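Local coordinates for uncharacterized protein (Borrelia turicatae, PDB 5VJ4) that is of unknown function but is a putative surface protein, possibly lipid-binding, encoded by a gene differentially regulated in the tick-mammalian transmission cycle of relapsing fever spirochetes, at residues Gly191-Ile196 and Val215-Arg220; Ala259-Asp264 and Gly328-Phe333. One frame throughout, in Å; residues are numbered along the deposited sequence.

Contact 1 (Gly191-Ile196 and Val215-Arg220)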
loop_
_atom_site.group_PDB
_atom_site.type_symbol
_atom_site.label_atom_id
_atom_site.label_comp_id
_atom_site.label_asym_id
_atom_site.label_seq_id
_atom_site.Cartn_x
_atom_site.Cartn_y
_atom_site.Cartn_z
ATOM N N GLY A 191 -6.667 -7.795 -9.791
ATOM C CA GLY A 191 -6.561 -8.080 -8.370
ATOM C C GLY A 191 -7.666 -7.429 -7.603
ATOM O O GLY A 191 -8.331 -8.076 -6.794
ATOM N N LEU A 192 -7.891 -6.147 -7.885
ATOM C CA LEU A 192 -8.862 -5.376 -7.116
ATOM C C LEU A 192 -10.256 -5.928 -7.345
ATOM O O LEU A 192 -11.028 -6.099 -6.390
ATOM C CB LEU A 192 -8.772 -3.905 -7.458
ATOM C CG LEU A 192 -7.515 -3.187 -6.942
ATOM C CD1 LEU A 192 -7.298 -1.948 -7.765
ATOM C CD2 LEU A 192 -7.625 -2.816 -5.496
ATOM N N VAL A 193 -10.546 -6.264 -8.599
ATOM C CA VAL A 193 -11.818 -6.876 -8.929
ATOM C C VAL A 193 -11.971 -8.201 -8.204
ATOM O O VAL A 193 -12.984 -8.398 -7.497
ATOM C CB VAL A 193 -12.019 -7.017 -10.439
ATOM C CG1 VAL A 193 -13.378 -7.661 -10.749
ATOM C CG2 VAL A 193 -11.928 -5.645 -11.082
ATOM N N LYS A 194 -10.966 -9.076 -8.322
ATOM C CA LYS A 194 -11.032 -10.366 -7.612
ATOM C C LYS A 194 -11.244 -10.154 -6.115
ATOM O O LYS A 194 -11.985 -10.912 -5.494
ATOM C CB LYS A 194 -9.842 -11.254 -7.921
ATOM C CG LYS A 194 -9.819 -11.734 -9.381
ATOM C CD LYS A 194 -8.407 -11.786 -9.944
ATOM C CE LYS A 194 -8.166 -12.968 -10.883
ATOM N NZ LYS A 194 -8.911 -12.939 -12.173
ATOM N N GLY A 195 -10.664 -9.096 -5.549
ATOM C CA GLY A 195 -10.941 -8.708 -4.151
ATOM C C GLY A 195 -12.414 -8.474 -3.863
ATOM O O GLY A 195 -12.968 -8.942 -2.857
ATOM N N ILE A 196 -13.075 -7.770 -4.764
ATOM C CA ILE A 196 -14.515 -7.557 -4.614
ATOM C C ILE A 196 -15.177 -8.918 -4.701
ATOM O O ILE A 196 -16.004 -9.259 -3.837
ATOM C CB ILE A 196 -15.070 -6.591 -5.671
ATOM C CG1 ILE A 196 -14.272 -5.291 -5.617
ATOM C CG2 ILE A 196 -16.560 -6.362 -5.464
ATOM C CD1 ILE A 196 -14.546 -4.308 -6.720
ATOM N N VAL A 215 -18.554 -2.300 -11.353
ATOM C CA VAL A 215 -18.583 -1.471 -12.560
ATOM C C VAL A 215 -17.737 -0.206 -12.442
ATOM O O VAL A 215 -17.496 0.447 -13.445
ATOM C CB VAL A 215 -19.996 -1.107 -13.049
ATOM C CG1 VAL A 215 -20.707 -2.332 -13.634
ATOM C CG2 VAL A 215 -20.781 -0.428 -11.947
ATOM N N TYR A 216 -17.291 0.126 -11.232
ATOM C CA TYR A 216 -16.328 1.190 -11.041
ATOM C C TYR A 216 -15.111 1.039 -11.959
ATOM O O TYR A 216 -14.405 2.026 -12.222
ATOM C CB TYR A 216 -15.833 1.270 -9.586
ATOM C CG TYR A 216 -16.855 1.662 -8.530
ATOM C CD1 TYR A 216 -17.967 2.455 -8.838
ATOM C CD2 TYR A 216 -16.683 1.277 -7.200
ATOM C CE1 TYR A 216 -18.871 2.833 -7.856
ATOM C CE2 TYR A 216 -17.599 1.639 -6.211
ATOM C CZ TYR A 216 -18.690 2.402 -6.547
ATOM O OH TYR A 216 -19.594 2.744 -5.586
ATOM N N TYR A 217 -14.869 -0.184 -12.440
ATOM C CA TYR A 217 -13.609 -0.489 -13.118
ATOM C C TYR A 217 -13.711 -0.347 -14.630
ATOM O O TYR A 217 -12.697 -0.235 -15.305
ATOM C CB TYR A 217 -13.031 -1.859 -12.656
ATOM C CG TYR A 217 -12.353 -1.751 -11.291
ATOM C CD1 TYR A 217 -13.082 -1.932 -10.119
ATOM C CD2 TYR A 217 -10.995 -1.411 -11.169
ATOM C CE1 TYR A 217 -12.484 -1.791 -8.864
ATOM C CE2 TYR A 217 -10.388 -1.253 -9.914
ATOM C CZ TYR A 217 -11.139 -1.443 -8.763
ATOM O OH TYR A 217 -10.560 -1.305 -7.510
ATOM N N ALA A 218 -14.935 -0.340 -15.161
ATOM C CA ALA A 218 -15.138 -0.220 -16.602
ATOM C C ALA A 218 -14.497 1.062 -17.180
ATOM O O ALA A 218 -13.642 0.951 -18.080
ATOM C CB ALA A 218 -16.596 -0.330 -16.943
ATOM N N PRO A 219 -14.838 2.266 -16.624
ATOM C CA PRO A 219 -14.128 3.467 -17.010
ATOM C C PRO A 219 -12.611 3.315 -16.963
ATOM O O PRO A 219 -11.914 3.835 -17.852
ATOM C CB PRO A 219 -14.521 4.448 -15.921
ATOM C CG PRO A 219 -15.882 4.047 -15.538
ATOM C CD PRO A 219 -15.804 2.569 -15.551
ATOM N N ARG A 220 -12.120 2.611 -15.936
ATOM C CA ARG A 220 -10.704 2.549 -15.677
ATOM C C ARG A 220 -9.983 1.774 -16.772
ATOM O O ARG A 220 -8.855 2.129 -17.139
ATOM C CB ARG A 220 -10.411 2.036 -14.265
ATOM C CG ARG A 220 -11.119 2.844 -13.179
ATOM C CD ARG A 220 -10.955 2.237 -11.783
ATOM N NE ARG A 220 -11.425 3.135 -10.743
ATOM C CZ ARG A 220 -12.035 2.756 -9.622
ATOM N NH1 ARG A 220 -12.270 1.483 -9.382
ATOM N NH2 ARG A 220 -12.449 3.664 -8.735
#

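Contact 2 (Ala259-Asp264 and Gly328-Phe333)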
loop_
_atom_site.group_PDB
_atom_site.type_symbol
_atom_site.label_atom_id
_atom_site.label_comp_id
_atom_site.label_asym_id
_atom_site.label_seq_id
_atom_site.Cartn_x
_atom_site.Cartn_y
_atom_site.Cartn_z
ATOM N N ALA A 259 -6.125 25.164 5.463
ATOM C CA ALA A 259 -5.149 26.222 5.449
ATOM C C ALA A 259 -3.784 25.601 5.793
ATOM O O ALA A 259 -2.786 25.947 5.182
ATOM C CB ALA A 259 -5.534 27.302 6.423
ATOM N N THR A 260 -3.764 24.664 6.735
ATOM C CA THR A 260 -2.552 23.900 7.081
ATOM C C THR A 260 -2.072 22.808 6.079
ATOM O O THR A 260 -0.873 22.581 5.942
ATOM C CB THR A 260 -2.715 23.238 8.453
ATOM O OG1 THR A 260 -3.955 22.525 8.463
ATOM C CG2 THR A 260 -2.730 24.283 9.550
ATOM N N TYR A 261 -2.994 22.129 5.406
ATOM C CA TYR A 261 -2.659 20.990 4.526
ATOM C C TYR A 261 -3.189 21.346 3.147
ATOM O O TYR A 261 -4.382 21.557 2.984
ATOM C CB TYR A 261 -3.366 19.720 5.019
ATOM C CG TYR A 261 -2.817 18.427 4.485
ATOM C CD1 TYR A 261 -3.181 17.935 3.207
ATOM C CD2 TYR A 261 -1.951 17.665 5.259
ATOM C CE1 TYR A 261 -2.674 16.734 2.718
ATOM C CE2 TYR A 261 -1.438 16.470 4.778
ATOM C CZ TYR A 261 -1.794 16.015 3.518
ATOM O OH TYR A 261 -1.260 14.852 3.068
ATOM N N ASP A 262 -2.325 21.405 2.152
ATOM C CA ASP A 262 -2.726 21.971 0.859
ATOM C C ASP A 262 -2.753 20.933 -0.273
ATOM O O ASP A 262 -2.278 19.797 -0.117
ATOM C CB ASP A 262 -1.793 23.132 0.488
ATOM C CG ASP A 262 -0.325 22.686 0.286
ATOM O OD1 ASP A 262 0.345 23.211 -0.631
ATOM O OD2 ASP A 262 0.162 21.823 1.053
ATOM N N LYS A 263 -3.270 21.360 -1.423
ATOM C CA LYS A 263 -3.428 20.506 -2.595
ATOM C C LYS A 263 -2.170 19.743 -3.008
ATOM O O LYS A 263 -2.257 18.618 -3.505
ATOM C CB LYS A 263 -3.995 21.302 -3.768
ATOM C CG LYS A 263 -4.543 20.485 -4.929
ATOM C CD LYS A 263 -5.773 19.615 -4.616
ATOM C CE LYS A 263 -6.416 18.952 -5.837
ATOM N NZ LYS A 263 -5.409 18.510 -6.855
ATOM N N ASP A 264 -1.007 20.337 -2.769
ATOM C CA ASP A 264 0.254 19.715 -3.167
ATOM C C ASP A 264 0.590 18.536 -2.281
ATOM O O ASP A 264 1.014 17.480 -2.791
ATOM C CB ASP A 264 1.404 20.727 -3.135
ATOM C CG ASP A 264 1.404 21.660 -4.332
ATOM O OD1 ASP A 264 0.671 21.388 -5.303
ATOM O OD2 ASP A 264 2.149 22.664 -4.297
ATOM N N GLY A 328 -6.952 12.658 9.178
ATOM C CA GLY A 328 -5.892 12.038 9.996
ATOM C C GLY A 328 -4.942 11.130 9.212
ATOM O O GLY A 328 -3.735 11.106 9.462
ATOM N N THR A 329 -5.478 10.374 8.257
ATOM C CA THR A 329 -4.641 9.418 7.583
ATOM C C THR A 329 -3.732 10.158 6.595
ATOM O O THR A 329 -2.565 9.804 6.430
ATOM C CB THR A 329 -5.447 8.235 6.975
ATOM O OG1 THR A 329 -4.567 7.135 6.715
ATOM C CG2 THR A 329 -6.141 8.608 5.678
ATOM N N PHE A 330 -4.244 11.205 5.974
ATOM C CA PHE A 330 -3.398 11.971 5.062
ATOM C C PHE A 330 -2.315 12.763 5.794
ATOM O O PHE A 330 -1.158 12.760 5.380
ATOM C CB PHE A 330 -4.230 12.896 4.203
ATOM C CG PHE A 330 -4.779 12.233 3.013
ATOM C CD1 PHE A 330 -3.999 12.076 1.904
ATOM C CD2 PHE A 330 -6.069 11.712 3.009
ATOM C CE1 PHE A 330 -4.468 11.411 0.784
ATOM C CE2 PHE A 330 -6.561 11.072 1.895
ATOM C CZ PHE A 330 -5.746 10.924 0.772
ATOM N N LYS A 331 -2.697 13.431 6.881
ATOM C CA LYS A 331 -1.755 14.194 7.667
ATOM C C LYS A 331 -0.633 13.266 8.171
ATOM O O LYS A 331 0.556 13.494 7.919
ATOM C CB LYS A 331 -2.453 14.939 8.817
ATOM C CG LYS A 331 -1.475 15.374 9.909
ATOM C CD LYS A 331 -1.990 16.399 10.910
ATOM C CE LYS A 331 -0.813 17.156 11.518
ATOM N NZ LYS A 331 -1.029 17.576 12.932
ATOM N N GLY A 332 -1.023 12.207 8.855
ATOM C CA GLY A 332 -0.066 11.254 9.354
ATOM C C GLY A 332 0.830 10.725 8.253
ATOM O O GLY A 332 1.982 10.356 8.503
ATOM N N PHE A 333 0.322 10.698 7.026
ATOM C CA PHE A 333 1.136 10.182 5.954
ATOM C C PHE A 333 2.238 11.186 5.637
ATOM O O PHE A 333 3.406 10.841 5.705
ATOM C CB PHE A 333 0.293 9.903 4.742
ATOM C CG PHE A 333 0.991 9.110 3.693
ATOM C CD1 PHE A 333 2.017 9.665 2.931
ATOM C CD2 PHE A 333 0.603 7.799 3.436
ATOM C CE1 PHE A 333 2.652 8.928 1.944
ATOM C CE2 PHE A 333 1.238 7.045 2.457
ATOM C CZ PHE A 333 2.268 7.608 1.708
#

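Contact 1 (Gly191-Ile196 and Val215-Arg220)
The backbones of 191-196 and 215-220 come nearest at Val193 and Tyr217, whose CA atoms are 7.8 Å apart, a gap bridged by side chains with no hydrogen bond across it. Tyr217 is the one residue of its segment that reaches the helix, and its ring enters among Leu192, Val193 and Ile196, which stand one and three positions apart and so form a single helical face.

Val193 CG2 lies over one face of the Tyr217 ring. The valine's CG1 is anti to the backbone N (chi1 -180°), which leaves CG2 beside that N and directed at the tyrosine; CG2 lies 4.2 Å from the Tyr217 ring centroid and 22° off the ring normal, the geometry of a CH-pi contact. Arg220 NH1, from the same segment as the tyrosine, lies over the centre of the opposite face, so an aliphatic and a cationic group sandwich the same aromatic.

Leu192 crosses Tyr217 at about a right angle near the phenol end, with its CB 3.7 Å from Tyr217 CZ and its CD1 branch 3.8 Å from Tyr217 CE2. Ile196 approaches on a slant, and its terminal CD1 comes to 3.9 Å from Tyr217 CE1. The hydroxyl is not left in a purely apolar setting, since it makes a weak hydrogen bond to Asp283, a carboxylate that also forms a salt bridge with Arg220; this would be expected to stabilise the charge over the ring. Asp245 is a second acidic partner of Arg220.

The whole is packing between helix 176-201 and the turn that leads into helix 218-222 in an all-helical protein. Helix 207-214 covers Val193 and Ile196 through Val214, Phe210 and Ala213, while Tyr276, Val279 and Arg280 of helix 263-301 close over Leu192.

Contact 2 (Ala259-Asp264 and Gly328-Phe333)
Tyr261 lays the far end of its ring against the backbone of helix 308-334: CE2 is 3.7 Å from Lys331 CA, and CZ is 4.0 Å from CB of Phe330. The hydroxyl stops 3.1 Å from Phe330 O and lies near the plane of the Phe330 ring, at its edge. Lys331 contributes mainly its CA and CB, with CB 4.4 Å from Tyr261 CE2, while the rest of its chain runs away from the tyrosine.

The reach of Tyr261 follows from its first torsion: CG is anti to the backbone N (chi1 -163°), which carries the ring out of the linker toward the helix. This linker joins helix 243-256 to helix 263-301, and Asp262, the residue next after Tyr261, occupies the N-cap position of the latter. The start of helix 263-301 packs crosswise on the end of helix 308-334 in an all-helical fold, with Val269 touching both Phe330 and Phe333, and Val273 touching Phe333.

In the next shell, Thr334 OG1 is hydrogen-bonded to the carbonyl oxygens of Phe330 and Lys331, and makes a weak hydrogen bond with Tyr261 OH. The Phe330 ring meets Phe266 with planes at about 40°, and its side chain also touches Val256 and Ile341. Phe266 and Val256 touch the Tyr261 side chain as well. Farther along the helix, Phe333 packs against Tyr276 of the second subunit.

The contacts lie in different parts of one helical chain, their centres 27 Å apart and their nearest atoms about 14 Å apart. Contact 1 is central, its middle 6 Å from that of the chain; contact 2 is peripheral, 24 Å out, but still buried at Tyr261 and Phe330, with only Lys331 of its touching residues exposed. Each depends on one tyrosine. In contact 1 the 191 Å² buried comes from Leu192, Val193 and Ile196 against Tyr217, with Arg220 backing the other ring face; contact 2 buries 128 Å² and sets its tyrosine against helix backbone. Helix 263-301 unites them, flanking contact 1 farther along its length and emerging from the linker of contact 2 at its start.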